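Local coordinates for tight junction protein ZO-3 (Homo sapiens, PDB 3KFV) that acts as a scaffold at tight junctions, linking transmembrane proteins such as claudins and occludin to the actin cytoskeleton, at residues Y219-F224 with R288-R293; F224-S229 with K257-S262. All blocks are in the same frame, centred on the assembly; numbering follows the deposited sequence.

Interaction 1: Y219-F224 with R288-R293; sequences YPIVVF and REQQTR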
loop_
_atom_site.group_PDB
_atom_site.type_symbol
_atom_site.label_atom_id
_atom_site.label_comp_id
_atom_site.label_asym_id
_atom_site.label_seq_id
_atom_site.Cartn_x
_atom_site.Cartn_y
_atom_site.Cartn_z
ATOM N N TYR A 219 -1.126 3.582 5.126
ATOM C CA TYR A 219 -0.126 3.597 4.056
ATOM C C TYR A 219 1.137 2.816 4.370
ATOM O O TYR A 219 2.189 3.408 4.629
ATOM C CB TYR A 219 0.237 5.031 3.662
ATOM C CG TYR A 219 -0.894 5.767 2.993
ATOM C CD1 TYR A 219 -1.387 5.353 1.756
ATOM C CD2 TYR A 219 -1.479 6.866 3.595
ATOM C CE1 TYR A 219 -2.422 6.017 1.144
ATOM C CE2 TYR A 219 -2.517 7.539 2.986
ATOM C CZ TYR A 219 -2.983 7.111 1.763
ATOM O OH TYR A 219 -4.017 7.795 1.169
ATOM N N PRO A 220 1.045 1.480 4.314
ATOM C CA PRO A 220 2.195 0.644 4.658
ATOM C C PRO A 220 3.355 0.989 3.748
ATOM O O PRO A 220 3.140 1.550 2.672
ATOM C CB PRO A 220 1.719 -0.777 4.332
ATOM C CG PRO A 220 0.251 -0.685 4.102
ATOM C CD PRO A 220 -0.040 0.711 3.683
ATOM N N ILE A 221 4.570 0.676 4.177
ATOM C CA ILE A 221 5.689 0.626 3.256
ATOM C C ILE A 221 5.665 -0.782 2.673
ATOM O O ILE A 221 5.730 -1.764 3.411
ATOM C CB ILE A 221 7.024 0.903 3.970
ATOM C CG1 ILE A 221 7.025 2.315 4.559
ATOM C CG2 ILE A 221 8.193 0.710 3.017
ATOM C CD1 ILE A 221 8.185 2.593 5.493
ATOM N N VAL A 222 5.527 -0.891 1.357
ATOM C CA VAL A 222 5.415 -2.208 0.728
ATOM C C VAL A 222 6.661 -2.575 -0.064
ATOM O O VAL A 222 6.999 -1.915 -1.041
ATOM C CB VAL A 222 4.197 -2.299 -0.198
ATOM C CG1 VAL A 222 4.113 -3.686 -0.790
ATOM C CG2 VAL A 222 2.938 -1.976 0.570
ATOM N N VAL A 223 7.332 -3.640 0.361
ATOM C CA VAL A 223 8.591 -4.039 -0.251
ATOM C C VAL A 223 8.508 -5.429 -0.861
ATOM O O VAL A 223 8.186 -6.393 -0.174
ATOM C CB VAL A 223 9.740 -4.003 0.772
ATOM C CG1 VAL A 223 11.006 -4.614 0.177
ATOM C CG2 VAL A 223 9.985 -2.569 1.234
ATOM N N PHE A 224 8.806 -5.525 -2.152
ATOM C CA PHE A 224 8.735 -6.796 -2.867
ATOM C C PHE A 224 10.132 -7.278 -3.252
ATOM O O PHE A 224 10.933 -6.519 -3.798
ATOM C CB PHE A 224 7.845 -6.667 -4.106
ATOM C CG PHE A 224 7.799 -7.909 -4.952
ATOM C CD1 PHE A 224 6.920 -8.939 -4.655
ATOM C CD2 PHE A 224 8.633 -8.050 -6.047
ATOM C CE1 PHE A 224 6.878 -10.081 -5.429
ATOM C CE2 PHE A 224 8.596 -9.195 -6.823
ATOM C CZ PHE A 224 7.717 -10.209 -6.510
ATOM N N ARG A 288 13.673 2.967 6.856
ATOM C CA ARG A 288 13.984 4.211 7.556
ATOM C C ARG A 288 13.844 5.437 6.659
ATOM O O ARG A 288 13.595 6.539 7.141
ATOM C CB ARG A 288 15.395 4.170 8.141
ATOM C CG ARG A 288 15.563 3.205 9.280
ATOM C CD ARG A 288 16.945 3.339 9.886
ATOM N NE ARG A 288 17.259 2.218 10.763
ATOM C CZ ARG A 288 18.072 1.219 10.435
ATOM N NH1 ARG A 288 18.672 1.200 9.248
ATOM N NH2 ARG A 288 18.290 0.242 11.304
ATOM N N GLU A 289 14.020 5.248 5.359
ATOM C CA GLU A 289 13.909 6.356 4.422
ATOM C C GLU A 289 12.456 6.705 4.179
ATOM O O GLU A 289 12.015 7.818 4.456
ATOM C CB GLU A 289 14.557 5.991 3.096
ATOM C CG GLU A 289 14.465 7.074 2.051
ATOM C CD GLU A 289 14.810 6.548 0.670
ATOM O OE1 GLU A 289 13.987 5.784 0.100
ATOM O OE2 GLU A 289 15.907 6.887 0.160
ATOM N N GLN A 290 11.711 5.736 3.661
ATOM C CA GLN A 290 10.317 5.957 3.300
ATOM C C GLN A 290 9.469 6.331 4.506
ATOM O O GLN A 290 8.365 6.840 4.352
ATOM C CB GLN A 290 9.748 4.745 2.555
ATOM C CG GLN A 290 10.481 4.471 1.253
ATOM C CD GLN A 290 9.689 3.609 0.293
ATOM O OE1 GLN A 290 8.561 3.212 0.583
ATOM N NE2 GLN A 290 10.277 3.313 -0.863
ATOM N N GLN A 291 10.001 6.110 5.704
ATOM C CA GLN A 291 9.320 6.515 6.932
ATOM C C GLN A 291 9.314 8.032 7.092
ATOM O O GLN A 291 8.494 8.585 7.829
ATOM C CB GLN A 291 9.976 5.874 8.153
ATOM C CG GLN A 291 9.563 6.497 9.474
ATOM C CD GLN A 291 8.109 6.272 9.774
ATOM O OE1 GLN A 291 7.572 5.212 9.476
ATOM N NE2 GLN A 291 7.453 7.271 10.362
ATOM N N THR A 292 10.232 8.704 6.403
ATOM C CA THR A 292 10.309 10.159 6.466
ATOM C C THR A 292 9.532 10.822 5.319
ATOM O O THR A 292 9.261 12.026 5.361
ATOM C CB THR A 292 11.772 10.660 6.461
ATOM O OG1 THR A 292 12.342 10.480 5.156
ATOM C CG2 THR A 292 12.615 9.914 7.505
ATOM N N ARG A 293 9.181 10.036 4.302
ATOM C CA ARG A 293 8.409 10.536 3.165
ATOM C C ARG A 293 7.013 10.936 3.600
ATOM O O ARG A 293 6.381 10.235 4.391
ATOM C CB ARG A 293 8.284 9.475 2.073
ATOM C CG ARG A 293 9.568 9.125 1.339
ATOM C CD ARG A 293 9.218 8.423 0.043
ATOM N NE ARG A 293 10.306 7.617 -0.508
ATOM C CZ ARG A 293 11.453 8.116 -0.965
ATOM N NH1 ARG A 293 11.685 9.426 -0.912
ATOM N NH2 ARG A 293 12.378 7.304 -1.465
#

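Interaction 2: F224-S229 with K257-S262; sequences FFIPES and KLRKHS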
loop_
_atom_site.group_PDB
_atom_site.type_symbol
_atom_site.label_atom_id
_atom_site.label_comp_id
_atom_site.label_asym_id
_atom_site.label_seq_id
_atom_site.Cartn_x
_atom_site.Cartn_y
_atom_site.Cartn_z
ATOM N N PHE A 224 8.806 -5.525 -2.152
ATOM C CA PHE A 224 8.735 -6.796 -2.867
ATOM C C PHE A 224 10.132 -7.278 -3.252
ATOM O O PHE A 224 10.933 -6.519 -3.798
ATOM C CB PHE A 224 7.845 -6.667 -4.106
ATOM C CG PHE A 224 7.799 -7.909 -4.952
ATOM C CD1 PHE A 224 6.920 -8.939 -4.655
ATOM C CD2 PHE A 224 8.633 -8.050 -6.047
ATOM C CE1 PHE A 224 6.878 -10.081 -5.429
ATOM C CE2 PHE A 224 8.596 -9.195 -6.823
ATOM C CZ PHE A 224 7.717 -10.209 -6.510
ATOM N N PHE A 225 10.415 -8.543 -2.958
ATOM C CA PHE A 225 11.723 -9.128 -3.234
ATOM C C PHE A 225 11.693 -10.015 -4.472
ATOM O O PHE A 225 10.912 -10.965 -4.544
ATOM C CB PHE A 225 12.194 -9.942 -2.032
ATOM C CG PHE A 225 12.535 -9.110 -0.839
ATOM C CD1 PHE A 225 13.768 -8.477 -0.749
ATOM C CD2 PHE A 225 11.630 -8.957 0.193
ATOM C CE1 PHE A 225 14.094 -7.705 0.348
ATOM C CE2 PHE A 225 11.952 -8.185 1.299
ATOM C CZ PHE A 225 13.187 -7.559 1.375
ATOM N N ILE A 226 12.556 -9.708 -5.436
ATOM C CA ILE A 226 12.569 -10.421 -6.706
ATOM C C ILE A 226 13.627 -11.513 -6.716
ATOM O O ILE A 226 14.818 -11.226 -6.587
ATOM C CB ILE A 226 12.839 -9.469 -7.891
ATOM C CG1 ILE A 226 12.123 -8.136 -7.690
ATOM C CG2 ILE A 226 12.397 -10.106 -9.202
ATOM C CD1 ILE A 226 12.471 -7.100 -8.728
ATOM N N PRO A 227 13.193 -12.773 -6.881
ATOM C CA PRO A 227 14.080 -13.937 -6.941
ATOM C C PRO A 227 14.738 -14.082 -8.308
ATOM O O PRO A 227 14.062 -13.922 -9.321
ATOM C CB PRO A 227 13.126 -15.121 -6.720
ATOM C CG PRO A 227 11.765 -14.521 -6.432
ATOM C CD PRO A 227 11.782 -13.160 -7.023
ATOM N N GLU A 228 16.036 -14.374 -8.326
ATOM C CA GLU A 228 16.734 -14.718 -9.559
ATOM C C GLU A 228 16.073 -15.915 -10.219
ATOM O O GLU A 228 15.573 -15.826 -11.343
ATOM C CB GLU A 228 18.186 -15.086 -9.263
ATOM C CG GLU A 228 19.178 -13.951 -9.368
ATOM C CD GLU A 228 20.535 -14.341 -8.813
ATOM O OE1 GLU A 228 20.609 -15.385 -8.125
ATOM O OE2 GLU A 228 21.520 -13.604 -9.056
ATOM N N SER A 229 16.080 -17.038 -9.507
ATOM C CA SER A 229 15.596 -18.303 -10.044
ATOM C C SER A 229 15.166 -19.239 -8.925
ATOM O O SER A 229 15.470 -19.001 -7.756
ATOM C CB SER A 229 16.694 -18.974 -10.870
ATOM O OG SER A 229 17.910 -19.043 -10.144
ATOM N N LYS A 257 3.338 -14.231 -9.552
ATOM C CA LYS A 257 1.946 -13.792 -9.575
ATOM C C LYS A 257 1.804 -12.373 -9.040
ATOM O O LYS A 257 1.088 -11.559 -9.620
ATOM C CB LYS A 257 1.065 -14.757 -8.775
ATOM C CG LYS A 257 -0.413 -14.393 -8.744
ATOM N N LEU A 258 2.487 -12.080 -7.936
ATOM C CA LEU A 258 2.469 -10.744 -7.342
ATOM C C LEU A 258 3.061 -9.694 -8.278
ATOM O O LEU A 258 2.509 -8.605 -8.427
ATOM C CB LEU A 258 3.239 -10.733 -6.019
ATOM C CG LEU A 258 2.616 -11.455 -4.823
ATOM C CD1 LEU A 258 3.624 -11.564 -3.688
ATOM C CD2 LEU A 258 1.348 -10.751 -4.368
ATOM N N ARG A 259 4.191 -10.020 -8.896
ATOM C CA ARG A 259 4.857 -9.083 -9.799
ATOM C C ARG A 259 4.004 -8.787 -11.033
ATOM O O ARG A 259 3.934 -7.650 -11.495
ATOM C CB ARG A 259 6.225 -9.622 -10.228
ATOM C CG ARG A 259 7.092 -8.597 -10.948
ATOM C CD ARG A 259 8.479 -9.153 -11.266
ATOM N NE ARG A 259 9.430 -8.094 -11.604
ATOM C CZ ARG A 259 10.637 -8.306 -12.123
ATOM N NH1 ARG A 259 11.045 -9.547 -12.369
ATOM N NH2 ARG A 259 11.440 -7.279 -12.397
ATOM N N LYS A 260 3.360 -9.822 -11.560
ATOM C CA LYS A 260 2.526 -9.684 -12.745
ATOM C C LYS A 260 1.386 -8.704 -12.492
ATOM O O LYS A 260 1.238 -7.708 -13.203
ATOM C CB LYS A 260 1.960 -11.052 -13.147
ATOM C CG LYS A 260 1.238 -11.080 -14.486
ATOM N N HIS A 261 0.602 -8.979 -11.453
ATOM C CA HIS A 261 -0.670 -8.296 -11.244
ATOM C C HIS A 261 -0.709 -7.269 -10.105
ATOM O O HIS A 261 -1.686 -6.533 -9.974
ATOM C CB HIS A 261 -1.779 -9.337 -11.044
ATOM C CG HIS A 261 -1.741 -10.459 -12.038
ATOM N ND1 HIS A 261 -1.632 -11.783 -11.664
ATOM C CD2 HIS A 261 -1.783 -10.454 -13.393
ATOM C CE1 HIS A 261 -1.614 -12.545 -12.745
ATOM N NE2 HIS A 261 -1.704 -11.763 -13.807
ATOM N N SER A 262 0.337 -7.206 -9.288
ATOM C CA SER A 262 0.282 -6.361 -8.094
ATOM C C SER A 262 1.350 -5.267 -8.028
ATOM O O SER A 262 1.357 -4.470 -7.095
ATOM C CB SER A 262 0.307 -7.217 -6.825
ATOM O OG SER A 262 -0.875 -7.998 -6.711
#

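Interaction 1: Y219-F224 with R288-R293
Ile221 is the one residue of segment 219-224 that reaches segment 288-293, and it does so with both of its branches. The methyl CG2 lies 3.5 Å from OE1 of Gln290, while CD1, at the end of the longer branch, rests 4.0 Å from CB of Gln290 and equally far from the backbone N of Gln291. With CG1 beside the backbone N and anti to the carbonyl carbon (chi1 -62°), the tip of the longer branch is brought to the backbone between Gln290 and Gln291. Two diverging branches let a buried isoleucine touch both the aliphatic root and the amide of one glutamine. The Gln290 chain, extended beyond CG, carries its amide past Ile221 to Thr267, whose OG1 is hydrogen-bonded to OE1 and also to Val222 N; thus satisfied, OE1 can lie against a methyl. Gln291 is held through its own amide, OE1 with Arg146 N and NE2 with Phe144 O. Thr292 OG1 donates to Glu289 O at 2.8 Å, sharing that oxygen with Thr292 N, and Arg293 NH2 forms a 2.7 Å salt bridge with Glu289 OE1. The contact sets the C-terminal end of helix 278-290 against the start of strand 221-227, which lies between strands 148-151 and 268-272 in the parallel sheet of the guanylate kinase-like domain.

Interaction 2: F224-S229 with K257-S262
Phe224 and Ile226, two residues apart on the strand and so directed to the same side of the sheet, meet Leu258 and Arg259 on the helix. The phenyl ring is carried toward the helix by a side chain with CG anti to the backbone N (chi1 176°). Its CE1 lies 3.7 Å from CB of Leu258, with the leucine crossing it obliquely and CD1 in the plane of the ring at its edge. At the far end of the ring, CZ is 4.0 Å from CB of Arg259. Arg259 crosses Phe224 at about a right angle, its guanidinium plane turned 34° from the ring plane, and runs extended from CG to NE toward Ile226. There CG2 of Ile226 packs on one face of the guanidinium, 3.5 Å from NH1, while CD1 is 3.8 Å from NH2. The axes of strand 224-227 and helix 257-262 come within 10.1 Å, their N-to-C directions 123° apart: an alpha/beta packing of helix 248-262 on one face of the domain's parallel sheet. Phenylalanine fits the buried place, where its ring also stacks with that of Phe266; arginine fits the exposed margin, because its aliphatic stem packs while the charged end lies over Ile226. Without a polar bond between the segments, Phe224 makes apolar contacts and Ile226 a van der Waals contact with a charged group, whose N-H bonds lie in its plane and are not blocked by a methyl over the face.

Overall arrangement
Both contacts are built on strand 221-227, and their centres lie about 18 Å apart. Interaction 1 uses the beginning of the strand and interaction 2 its later half; Phe224 belongs to both segments but makes contact across interaction 2 alone. Along the chain, interaction 2 is nested within the loop closed by interaction 1. The side chains of Ile221 and Phe224 leave the strand in nearly opposite directions, so helices 278-290 and 248-262 pack on opposite faces of one parallel sheet in the guanylate kinase-like domain. The first contact is buried, its centre about 9 Å from the chain centre, whereas the second is partly exposed, about 16 Å out.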